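Local coordinates for protein triacylglycerol lipase (Clostridium botulinum, PDB 5AH1) that hydrolyses synthetic polyesters and, as its name implies, probably triacylglycerols, as a zinc-binding esterase of the alpha/beta-hydrolase fold, at residues 276-279 against 280-284; 285-288 against 289-293; 434-437 against 438-442; 441-444 against 445-449. One frame throughout, in Å; residues are numbered along the deposited sequence. Where two conformers were deposited one is given.

Contact 1: 276-279 against 280-284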
loop_
_atom_site.group_PDB
_atom_site.type_symbol
_atom_site.label_atom_id
_atom_site.label_comp_id
_atom_site.label_asym_id
_atom_site.label_seq_id
_atom_site.Cartn_x
_atom_site.Cartn_y
_atom_site.Cartn_z
ATOM N N LEU A 276 12.327 16.757 9.032
ATOM C CA LEU A 276 13.347 15.854 8.520
ATOM C C LEU A 276 13.552 15.968 7.005
ATOM O O LEU A 276 13.889 14.991 6.358
ATOM C CB LEU A 276 13.024 14.405 8.935
ATOM C CG LEU A 276 13.160 14.136 10.443
ATOM C CD1 LEU A 276 12.655 12.749 10.773
ATOM C CD2 LEU A 276 14.600 14.313 10.906
ATOM N N LYS A 277 13.447 17.175 6.456
ATOM C CA LYS A 277 13.899 17.402 5.083
ATOM C C LYS A 277 15.413 17.246 4.990
ATOM O O LYS A 277 16.130 17.522 5.953
ATOM C CB LYS A 277 13.516 18.804 4.612
ATOM C CG LYS A 277 12.024 19.001 4.554
ATOM C CD LYS A 277 11.642 20.448 4.270
ATOM C CE LYS A 277 11.902 20.839 2.840
ATOM N NZ LYS A 277 11.062 22.023 2.485
ATOM N N LYS A 278 15.907 16.825 3.830
ATOM C CA LYS A 278 17.339 16.849 3.573
ATOM C C LYS A 278 17.871 18.281 3.718
ATOM O O LYS A 278 17.303 19.221 3.166
ATOM C CB LYS A 278 17.641 16.302 2.183
ATOM C CG LYS A 278 19.141 16.171 1.913
ATOM C CD LYS A 278 19.464 15.076 0.907
ATOM C CE LYS A 278 18.989 15.436 -0.452
ATOM N NZ LYS A 278 19.526 14.473 -1.445
ATOM N N GLN A 279 18.949 18.448 4.478
ATOM C CA GLN A 279 19.484 19.780 4.765
ATOM C C GLN A 279 20.287 20.343 3.599
ATOM O O GLN A 279 20.800 19.603 2.762
ATOM C CB GLN A 279 20.358 19.746 6.025
ATOM C CG GLN A 279 19.607 19.367 7.300
ATOM C CD GLN A 279 20.542 18.999 8.456
ATOM O OE1 GLN A 279 21.720 18.706 8.252
ATOM N NE2 GLN A 279 20.000 18.979 9.670
ATOM N N ASN A 280 20.410 21.666 3.550
ATOM C CA ASN A 280 21.223 22.299 2.528
ATOM C C ASN A 280 22.656 21.776 2.577
ATOM O O ASN A 280 23.299 21.783 3.634
ATOM C CB ASN A 280 21.216 23.810 2.712
ATOM C CG ASN A 280 21.866 24.526 1.560
ATOM O OD1 ASN A 280 23.047 24.873 1.614
ATOM N ND2 ASN A 280 21.101 24.747 0.497
ATOM N N GLY A 281 23.133 21.291 1.437
ATOM C CA GLY A 281 24.483 20.774 1.315
ATOM C C GLY A 281 24.704 19.371 1.855
ATOM O O GLY A 281 25.833 18.891 1.901
ATOM N N GLU A 282 23.634 18.711 2.278
ATOM C CA GLU A 282 23.733 17.379 2.862
ATOM C C GLU A 282 23.706 16.333 1.763
ATOM O O GLU A 282 22.935 16.441 0.817
ATOM C CB GLU A 282 22.573 17.154 3.825
ATOM C CG GLU A 282 22.690 15.885 4.651
ATOM C CD GLU A 282 21.534 15.700 5.615
ATOM O OE1 GLU A 282 20.403 16.124 5.294
ATOM O OE2 GLU A 282 21.746 15.116 6.698
ATOM N N SER A 283 24.574 15.337 1.871
ATOM C CA SER A 283 24.566 14.230 0.920
ATOM C C SER A 283 23.397 13.296 1.177
ATOM O O SER A 283 22.856 13.260 2.281
ATOM C CB SER A 283 25.858 13.434 1.037
ATOM O OG SER A 283 25.916 12.779 2.287
ATOM N N GLN A 284 23.032 12.506 0.170
ATOM C CA GLN A 284 21.986 11.510 0.357
ATOM C C GLN A 284 22.365 10.534 1.467
ATOM O O GLN A 284 21.521 10.172 2.282
ATOM C CB GLN A 284 21.685 10.766 -0.949
ATOM C CG GLN A 284 20.484 9.823 -0.885
ATOM C CD GLN A 284 19.145 10.537 -1.011
ATOM O OE1 GLN A 284 19.077 11.763 -1.030
ATOM N NE2 GLN A 284 18.079 9.768 -1.112
HETATM O O HOH W 1 22.254 15.331 -1.595
HETATM O O HOH W 2 21.355 18.760 -0.300
#
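K278 and Q279 meet E282 and Q284 round a tight reversal of the chain. At K278 the side chain leaves anti to the backbone N (chi1 -174°), runs over the backbone carbonyl of E282 and bends at chi3, which carries NZ to the amide oxygen of Q284. The bond from K278 NZ to Q284 OE1 is 2.8 Å long and nearly in line with the amide C=O, while the NE2 of Q284 is taken by the backbone O of Y267. A water accepts from K278 NZ at 2.9 Å and donates to E282 O at 2.7 Å, so the ammonium is tied directly to the start of the helix and, through water, to the turn. Residues 279-282 form a type II beta turn, with G281 at its positive-phi position, and lead straight into helix 284-292, whose N-cap is S283, its OG bonded to D286 N. Q279 closes this turn through its O, which receives E282 N at 3.0 Å from above the carbonyl plane. In return Q279 N gives a nearly straight bond of 2.9 Å to E282 OE1, on the anti side of the carboxylate but tilted out of its plane. The same oxygen is salt-bridged to R290.

Contact 2: 285-288 against 289-293; sequences RDYI and ERVLD
R285 and E289, one helical turn apart, lie side by side and point the same way. Bent at chi2 (-95°), the arginine, in the conformer given, one of two deposited, brings NE and NH2 together onto a single oxygen, E289 OE1, at 3.0 Å from R285 NE and 3.2 Å from R285 NH2. Both nitrogens come from the same face of the carboxylate, above its plane, and neither N-H is straight, the better one making 145°. D286 joins this network by charge alone: its OD1 is a long 3.9 Å from R285 NE and well out of the guanidinium plane. With D286 OD1 also 4.5 Å from E289 OE1, the arginine probably offsets the nearness of two acids. All of this lies on helix 284-292, whose i to i+4 bonds give the carbonyls of R285, D286, Y287 and I288 the N-H groups of E289, R290, V291 and L292. The next N-H, of D293, is taken by E289 O. On the buried side Y287 CE1 packs on V291 CG2, and Y287 OH bonds to L269 N. R290 NH2 sits at the edge of the Y287 ring, 4.0 Å from Y287 CD1, but its polar partners are E282, in a salt bridge, and K277 O. I288 CG2 touches L292 CD1 at 3.9 Å, and both side chains rest on F250 of helix 242-257.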
loop_
_atom_site.group_PDB
_atom_site.type_symbol
_atom_site.label_atom_id
_atom_site.label_comp_id
_atom_site.label_asym_id
_atom_site.label_seq_id
_atom_site.Cartn_x
_atom_site.Cartn_y
_atom_site.Cartn_z
ATOM N N ARG A 285 23.622 10.109 1.514
ATOM C CA ARG A 285 24.036 9.164 2.544
ATOM C C ARG A 285 23.879 9.751 3.947
ATOM O O ARG A 285 23.429 9.065 4.859
ATOM C CB ARG A 285 25.480 8.721 2.319
ATOM C CG ARG A 285 26.005 7.765 3.383
ATOM C CD ARG A 285 26.767 8.515 4.473
ATOM N NE ARG A 285 26.983 7.696 5.662
ATOM C CZ ARG A 285 28.010 6.872 5.836
ATOM N NH1 ARG A 285 28.938 6.735 4.893
ATOM N NH2 ARG A 285 28.108 6.177 6.961
ATOM N N ASP A 286 24.273 11.007 4.135
ATOM C CA ASP A 286 24.168 11.619 5.451
ATOM C C ASP A 286 22.702 11.816 5.846
ATOM O O ASP A 286 22.326 11.630 7.006
ATOM C CB ASP A 286 24.944 12.933 5.491
ATOM C CG ASP A 286 26.450 12.721 5.604
ATOM O OD1 ASP A 286 26.893 11.579 5.861
ATOM O OD2 ASP A 286 27.197 13.709 5.470
ATOM N N TYR A 287 21.871 12.130 4.861
ATOM C CA TYR A 287 20.433 12.313 5.072
ATOM C C TYR A 287 19.784 11.004 5.505
ATOM O O TYR A 287 19.031 10.979 6.477
ATOM C CB TYR A 287 19.850 12.842 3.765
ATOM C CG TYR A 287 18.355 12.732 3.542
ATOM C CD1 TYR A 287 17.433 13.330 4.395
ATOM C CD2 TYR A 287 17.862 12.082 2.422
ATOM C CE1 TYR A 287 16.052 13.239 4.152
ATOM C CE2 TYR A 287 16.498 11.995 2.165
ATOM C CZ TYR A 287 15.589 12.571 3.027
ATOM O OH TYR A 287 14.236 12.484 2.758
ATOM N N ILE A 288 20.111 9.915 4.816
ATOM C CA ILE A 288 19.576 8.607 5.183
ATOM C C ILE A 288 20.009 8.177 6.589
ATOM O O ILE A 288 19.196 7.685 7.379
ATOM C CB ILE A 288 19.967 7.528 4.131
ATOM C CG1 ILE A 288 19.309 7.823 2.773
ATOM C CG2 ILE A 288 19.600 6.131 4.620
ATOM C CD1 ILE A 288 17.828 8.096 2.787
ATOM N N GLU A 289 21.284 8.363 6.908
ATOM C CA GLU A 289 21.772 8.000 8.231
ATOM C C GLU A 289 21.053 8.815 9.307
ATOM O O GLU A 289 20.688 8.294 10.368
ATOM C CB GLU A 289 23.287 8.212 8.305
ATOM C CG GLU A 289 23.924 7.713 9.588
ATOM C CD GLU A 289 25.423 7.527 9.460
ATOM O OE1 GLU A 289 26.022 8.080 8.510
ATOM O OE2 GLU A 289 26.004 6.819 10.314
ATOM N N ARG A 290 20.859 10.101 9.036
ATOM C CA ARG A 290 20.200 10.978 9.987
ATOM C C ARG A 290 18.742 10.559 10.214
ATOM O O ARG A 290 18.281 10.501 11.359
ATOM C CB ARG A 290 20.312 12.429 9.520
ATOM C CG ARG A 290 19.851 13.441 10.535
ATOM C CD ARG A 290 20.285 14.843 10.139
ATOM N NE ARG A 290 19.857 15.216 8.798
ATOM C CZ ARG A 290 18.663 15.732 8.495
ATOM N NH1 ARG A 290 17.744 15.939 9.433
ATOM N NH2 ARG A 290 18.388 16.047 7.235
ATOM N N VAL A 291 18.030 10.226 9.142
ATOM C CA VAL A 291 16.664 9.741 9.275
ATOM C C VAL A 291 16.624 8.401 10.025
ATOM O O VAL A 291 15.803 8.216 10.923
ATOM C CB VAL A 291 15.976 9.638 7.904
ATOM C CG1 VAL A 291 14.628 8.964 8.018
ATOM C CG2 VAL A 291 15.812 11.029 7.305
ATOM N N LEU A 292 17.514 7.473 9.680
ATOM C CA LEU A 292 17.566 6.193 10.395
ATOM C C LEU A 292 17.819 6.335 11.885
ATOM O O LEU A 292 17.286 5.557 12.684
ATOM C CB LEU A 292 18.630 5.282 9.794
ATOM C CG LEU A 292 18.221 4.645 8.474
ATOM C CD1 LEU A 292 19.412 3.943 7.862
ATOM C CD2 LEU A 292 17.062 3.652 8.675
ATOM N N ASP A 293 18.624 7.325 12.253
ATOM C CA ASP A 293 18.998 7.547 13.647
ATOM C C ASP A 293 18.001 8.419 14.399
ATOM O O ASP A 293 18.179 8.682 15.591
ATOM C CB ASP A 293 20.374 8.213 13.725
ATOM C CG ASP A 293 21.505 7.269 13.386
ATOM O OD1 ASP A 293 21.256 6.062 13.176
ATOM O OD2 ASP A 293 22.658 7.739 13.340
#

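Contact 3: 434-437 against 438-442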
loop_
_atom_site.group_PDB
_atom_site.type_symbol
_atom_site.label_atom_id
_atom_site.label_comp_id
_atom_site.label_asym_id
_atom_site.label_seq_id
_atom_site.Cartn_x
_atom_site.Cartn_y
_atom_site.Cartn_z
ATOM N N GLY A 434 7.524 -9.414 -12.553
ATOM C CA GLY A 434 6.494 -10.207 -13.194
ATOM C C GLY A 434 5.846 -9.465 -14.338
ATOM O O GLY A 434 5.870 -8.232 -14.401
ATOM N N ASN A 435 5.279 -10.246 -15.250
ATOM C CA ASN A 435 4.535 -9.737 -16.386
ATOM C C ASN A 435 3.081 -9.627 -15.971
ATOM O O ASN A 435 2.378 -10.637 -15.900
ATOM C CB ASN A 435 4.715 -10.713 -17.548
ATOM C CG ASN A 435 3.985 -10.290 -18.807
ATOM O OD1 ASN A 435 3.353 -9.234 -18.864
ATOM N ND2 ASN A 435 4.085 -11.119 -19.838
ATOM N N VAL A 436 2.644 -8.408 -15.647
ATOM C CA VAL A 436 1.331 -8.187 -15.036
ATOM C C VAL A 436 0.432 -7.196 -15.783
ATOM O O VAL A 436 -0.690 -6.936 -15.343
ATOM C CB VAL A 436 1.480 -7.718 -13.565
ATOM C CG1 VAL A 436 2.167 -8.794 -12.734
ATOM C CG2 VAL A 436 2.222 -6.383 -13.454
ATOM N N LYS A 437 0.887 -6.662 -16.917
ATOM C CA LYS A 437 0.152 -5.559 -17.537
ATOM C C LYS A 437 -1.249 -5.990 -17.981
ATOM O O LYS A 437 -2.222 -5.253 -17.808
ATOM C CB LYS A 437 0.947 -4.915 -18.677
ATOM C CG LYS A 437 1.188 -5.804 -19.876
ATOM C CD LYS A 437 2.134 -5.129 -20.859
ATOM C CE LYS A 437 2.412 -6.013 -22.063
ATOM N NZ LYS A 437 3.393 -5.396 -23.004
ATOM N N ASP A 438 -1.371 -7.190 -18.529
ATOM C CA ASP A 438 -2.681 -7.664 -18.976
ATOM C C ASP A 438 -3.649 -7.851 -17.812
ATOM O O ASP A 438 -4.837 -7.576 -17.928
ATOM C CB ASP A 438 -2.532 -8.954 -19.779
ATOM C CG ASP A 438 -1.840 -8.722 -21.107
ATOM O OD1 ASP A 438 -2.283 -7.818 -21.845
ATOM O OD2 ASP A 438 -0.848 -9.424 -21.398
ATOM N N TRP A 439 -3.130 -8.293 -16.674
ATOM C CA TRP A 439 -3.942 -8.434 -15.473
ATOM C C TRP A 439 -4.547 -7.086 -15.091
ATOM O O TRP A 439 -5.761 -6.980 -14.835
ATOM C CB TRP A 439 -3.096 -9.008 -14.341
ATOM C CG TRP A 439 -3.855 -9.394 -13.080
ATOM C CD1 TRP A 439 -4.227 -10.646 -12.707
ATOM C CD2 TRP A 439 -4.264 -8.522 -12.006
ATOM N NE1 TRP A 439 -4.869 -10.618 -11.494
ATOM C CE2 TRP A 439 -4.906 -9.326 -11.042
ATOM C CE3 TRP A 439 -4.157 -7.148 -11.772
ATOM C CZ2 TRP A 439 -5.455 -8.798 -9.874
ATOM C CZ3 TRP A 439 -4.698 -6.629 -10.613
ATOM C CH2 TRP A 439 -5.340 -7.451 -9.675
ATOM N N TYR A 440 -3.715 -6.047 -15.067
ATOM C CA TYR A 440 -4.203 -4.722 -14.719
ATOM C C TYR A 440 -5.185 -4.155 -15.747
ATOM O O TYR A 440 -6.167 -3.514 -15.373
ATOM C CB TYR A 440 -3.039 -3.756 -14.485
ATOM C CG TYR A 440 -2.405 -3.954 -13.137
ATOM C CD1 TYR A 440 -1.375 -4.861 -12.953
ATOM C CD2 TYR A 440 -2.881 -3.265 -12.031
ATOM C CE1 TYR A 440 -0.819 -5.059 -11.709
ATOM C CE2 TYR A 440 -2.324 -3.452 -10.780
ATOM C CZ TYR A 440 -1.304 -4.358 -10.632
ATOM O OH TYR A 440 -0.766 -4.543 -9.379
ATOM N N MET A 441 -4.939 -4.391 -17.034
ATOM C CA MET A 441 -5.870 -3.930 -18.063
ATOM C C MET A 441 -7.227 -4.627 -17.920
ATOM O O MET A 441 -8.278 -3.984 -18.024
ATOM C CB MET A 441 -5.255 -4.110 -19.453
ATOM C CG MET A 441 -4.116 -3.090 -19.675
ATOM S SD MET A 441 -3.315 -3.129 -21.255
ATOM C CE MET A 441 -2.416 -4.645 -21.085
ATOM N N ASP A 442 -7.202 -5.932 -17.658
ATOM C CA ASP A 442 -8.432 -6.671 -17.430
ATOM C C ASP A 442 -9.135 -6.210 -16.164
ATOM O O ASP A 442 -10.357 -6.172 -16.120
ATOM C CB ASP A 442 -8.171 -8.182 -17.373
ATOM C CG ASP A 442 -7.920 -8.785 -18.745
ATOM O OD1 ASP A 442 -8.145 -8.095 -19.766
ATOM O OD2 ASP A 442 -7.494 -9.959 -18.796
HETATM O O HOH W 3 -0.731 -9.926 -16.814
HETATM O O HOH W 4 0.663 -9.221 -19.133
#
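V436 and Y440 open helix 437-448 with a bond and a hydrophobic touch between the same two residues. Among the backbone bonds, V436 O, the carbonyl of the N-cap residue, takes Y440 N at 3.2 Å, and K437 O takes M441 N at 3.0 Å. Two N-H groups of the first turn, those of D438 and W439, give to water. One water accepts from D438 N and lies 2.7 Å from both D438 OD2 and N435 OD1, acceptors that compete, with others, for its protons; another accepts from W439 N at 2.9 Å and lies near N435 O, to which its bond is weak. Apolar contacts run alongside. The branch CG2 of V436, placed between the backbone N and carbonyl carbon, lies 3.7 Å from Y440 CE1, and the two side chains point the same way. The W439 atom CE3 stands over one face of the Y440 ring. M441 bends at chi3 (-72°), and its methyl CE lies 3.3 Å from K437 O and also beside K437 CG. Of a different kind is the carbonyl at the ring edge: V436 O lies in the plane of the Y440 ring, 3.2 Å from Y440 CD1. Beyond the segments, Y440 OH bonds to I429 O, and K437, Y440 and M441 all touch helix 106-112. The chemistry is that of a solvated helix start: water meets two of the first amides and links one of them to the D438 carboxylate, which, near the positive end of the helix dipole, would probably be stabilised as an anion.

Contact 4: 441-444 against 445-449; sequences MDYA and SFLSN
Y443 and L447 are brought together by two different first torsions: the tyrosine CG stands anti to its own N (chi1 -166°), whereas the leucine CG lies beside the backbone N (chi1 -67°) and leans back over the preceding turn. L447 thereby sets CD1 over the face of the Y443 ring, 4.1 Å from its centroid and 12° off the normal, a CH-pi contact. Its second methyl, L447 CD2, lies 4.0 Å from Y443 CE1. F446 CD1 also approaches Y443 CE1, its side chain crossing that of the tyrosine obliquely. Backbone bonds of the i to i+4 kind run through the turn: M441 O, D442 O, Y443 O and A444 O receive the N-H groups of S445, F446, L447 and S448. On the polar side, in the conformer of S445 given, one of two, a water donates to D442 OD1 and is 2.8 Å from S445 OG, joining two nearby side chains. Near the last turn, S448 OG gives its proton to S445 O at 2.7 Å, and F446 O accepts from both the backbone N and the side-chain ND2 of N449, so side-chain donors as well as backbone N-H groups serve the carbonyls there. Y443 OH is held by S225 OG and W331 NE1. The turn thus lies against the central parallel sheet, with Y443 and L447 on F329 of strand 327-331 and L447 also on H177 and I179 of strand 176-181, while M441 and A444 face L110 of helix 106-112.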
loop_
_atom_site.group_PDB
_atom_site.type_symbol
_atom_site.label_atom_id
_atom_site.label_comp_id
_atom_site.label_asym_id
_atom_site.label_seq_id
_atom_site.Cartn_x
_atom_site.Cartn_y
_atom_site.Cartn_z
ATOM N N MET A 441 -4.939 -4.391 -17.034
ATOM C CA MET A 441 -5.870 -3.930 -18.063
ATOM C C MET A 441 -7.227 -4.627 -17.920
ATOM O O MET A 441 -8.278 -3.984 -18.024
ATOM C CB MET A 441 -5.255 -4.110 -19.453
ATOM C CG MET A 441 -4.116 -3.090 -19.675
ATOM S SD MET A 441 -3.315 -3.129 -21.255
ATOM C CE MET A 441 -2.416 -4.645 -21.085
ATOM N N ASP A 442 -7.202 -5.932 -17.658
ATOM C CA ASP A 442 -8.432 -6.671 -17.430
ATOM C C ASP A 442 -9.135 -6.210 -16.164
ATOM O O ASP A 442 -10.357 -6.172 -16.120
ATOM C CB ASP A 442 -8.171 -8.182 -17.373
ATOM C CG ASP A 442 -7.920 -8.785 -18.745
ATOM O OD1 ASP A 442 -8.145 -8.095 -19.766
ATOM O OD2 ASP A 442 -7.494 -9.959 -18.796
ATOM N N TYR A 443 -8.378 -5.852 -15.127
ATOM C CA TYR A 443 -9.011 -5.375 -13.902
ATOM C C TYR A 443 -9.659 -4.019 -14.132
ATOM O O TYR A 443 -10.748 -3.759 -13.627
ATOM C CB TYR A 443 -8.018 -5.277 -12.745
ATOM C CG TYR A 443 -8.649 -5.104 -11.379
ATOM C CD1 TYR A 443 -9.860 -5.707 -11.051
ATOM C CD2 TYR A 443 -8.007 -4.375 -10.392
ATOM C CE1 TYR A 443 -10.411 -5.575 -9.801
ATOM C CE2 TYR A 443 -8.559 -4.248 -9.134
ATOM C CZ TYR A 443 -9.755 -4.845 -8.844
ATOM O OH TYR A 443 -10.315 -4.763 -7.582
ATOM N N ALA A 444 -8.992 -3.154 -14.893
ATOM C CA ALA A 444 -9.571 -1.846 -15.201
ATOM C C ALA A 444 -10.891 -2.041 -15.941
ATOM O O ALA A 444 -11.863 -1.354 -15.660
ATOM C CB ALA A 444 -8.623 -1.003 -16.036
ATOM N N SER A 445 -10.903 -2.958 -16.903
ATOM C CA SER A 445 -12.134 -3.273 -17.635
ATOM C C SER A 445 -13.219 -3.750 -16.657
ATOM O O SER A 445 -14.368 -3.292 -16.706
ATOM C CB SER A 445 -11.886 -4.332 -18.706
ATOM O OG SER A 445 -11.062 -3.832 -19.750
ATOM N N PHE A 446 -12.848 -4.657 -15.755
ATOM C CA PHE A 446 -13.759 -5.181 -14.747
ATOM C C PHE A 446 -14.378 -4.020 -13.959
ATOM O O PHE A 446 -15.598 -3.931 -13.832
ATOM C CB PHE A 446 -12.977 -6.161 -13.850
ATOM C CG PHE A 446 -13.785 -6.804 -12.736
ATOM C CD1 PHE A 446 -13.994 -6.146 -11.536
ATOM C CD2 PHE A 446 -14.286 -8.088 -12.880
ATOM C CE1 PHE A 446 -14.706 -6.744 -10.505
ATOM C CE2 PHE A 446 -14.994 -8.689 -11.853
ATOM C CZ PHE A 446 -15.202 -8.022 -10.664
ATOM N N LEU A 447 -13.538 -3.126 -13.433
ATOM C CA LEU A 447 -14.020 -2.021 -12.613
ATOM C C LEU A 447 -14.975 -1.077 -13.364
ATOM O O LEU A 447 -15.886 -0.475 -12.770
ATOM C CB LEU A 447 -12.837 -1.236 -12.036
ATOM C CG LEU A 447 -11.979 -1.991 -11.017
ATOM C CD1 LEU A 447 -10.741 -1.170 -10.672
ATOM C CD2 LEU A 447 -12.753 -2.318 -9.743
ATOM N N SER A 448 -14.773 -0.942 -14.672
ATOM C CA SER A 448 -15.615 -0.062 -15.490
ATOM C C SER A 448 -17.078 -0.532 -15.584
ATOM O O SER A 448 -17.953 0.248 -15.961
ATOM C CB SER A 448 -15.045 0.072 -16.907
ATOM O OG SER A 448 -15.412 -1.025 -17.727
ATOM N N ASN A 449 -17.344 -1.783 -15.220
ATOM C CA ASN A 449 -18.704 -2.302 -15.243
ATOM C C ASN A 449 -19.509 -1.965 -13.995
ATOM O O ASN A 449 -20.718 -2.129 -14.002
ATOM C CB ASN A 449 -18.723 -3.808 -15.414
ATOM C CG ASN A 449 -18.139 -4.251 -16.716
ATOM O OD1 ASN A 449 -18.720 -4.044 -17.786
ATOM N ND2 ASN A 449 -16.988 -4.880 -16.644
HETATM O O HOH W 5 -9.356 -5.785 -20.853
#

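Contacts 1 and 2 form one continuous unit: the turn of contact 1 leads into the helix of contact 2, and the two are pinned by R290 NH2, 2.8 Å from E282 OE1 in a salt bridge and 3.0 Å from K277 O. Contacts 3 and 4 are successive parts of helix 437-448, sharing M441 and D442. The two pairs are well separated: nearest atoms of contacts 2 and 3 are about 25 Å apart, and the centres of contacts 1 and 4 about 43 Å. The V436 side chain of contact 3 is about 10 Å from a bound potassium ion. L447 of contact 4 packs on strand 176-181, which leads into a GxSxG sequence consistent with the nucleophile elbow of this fold.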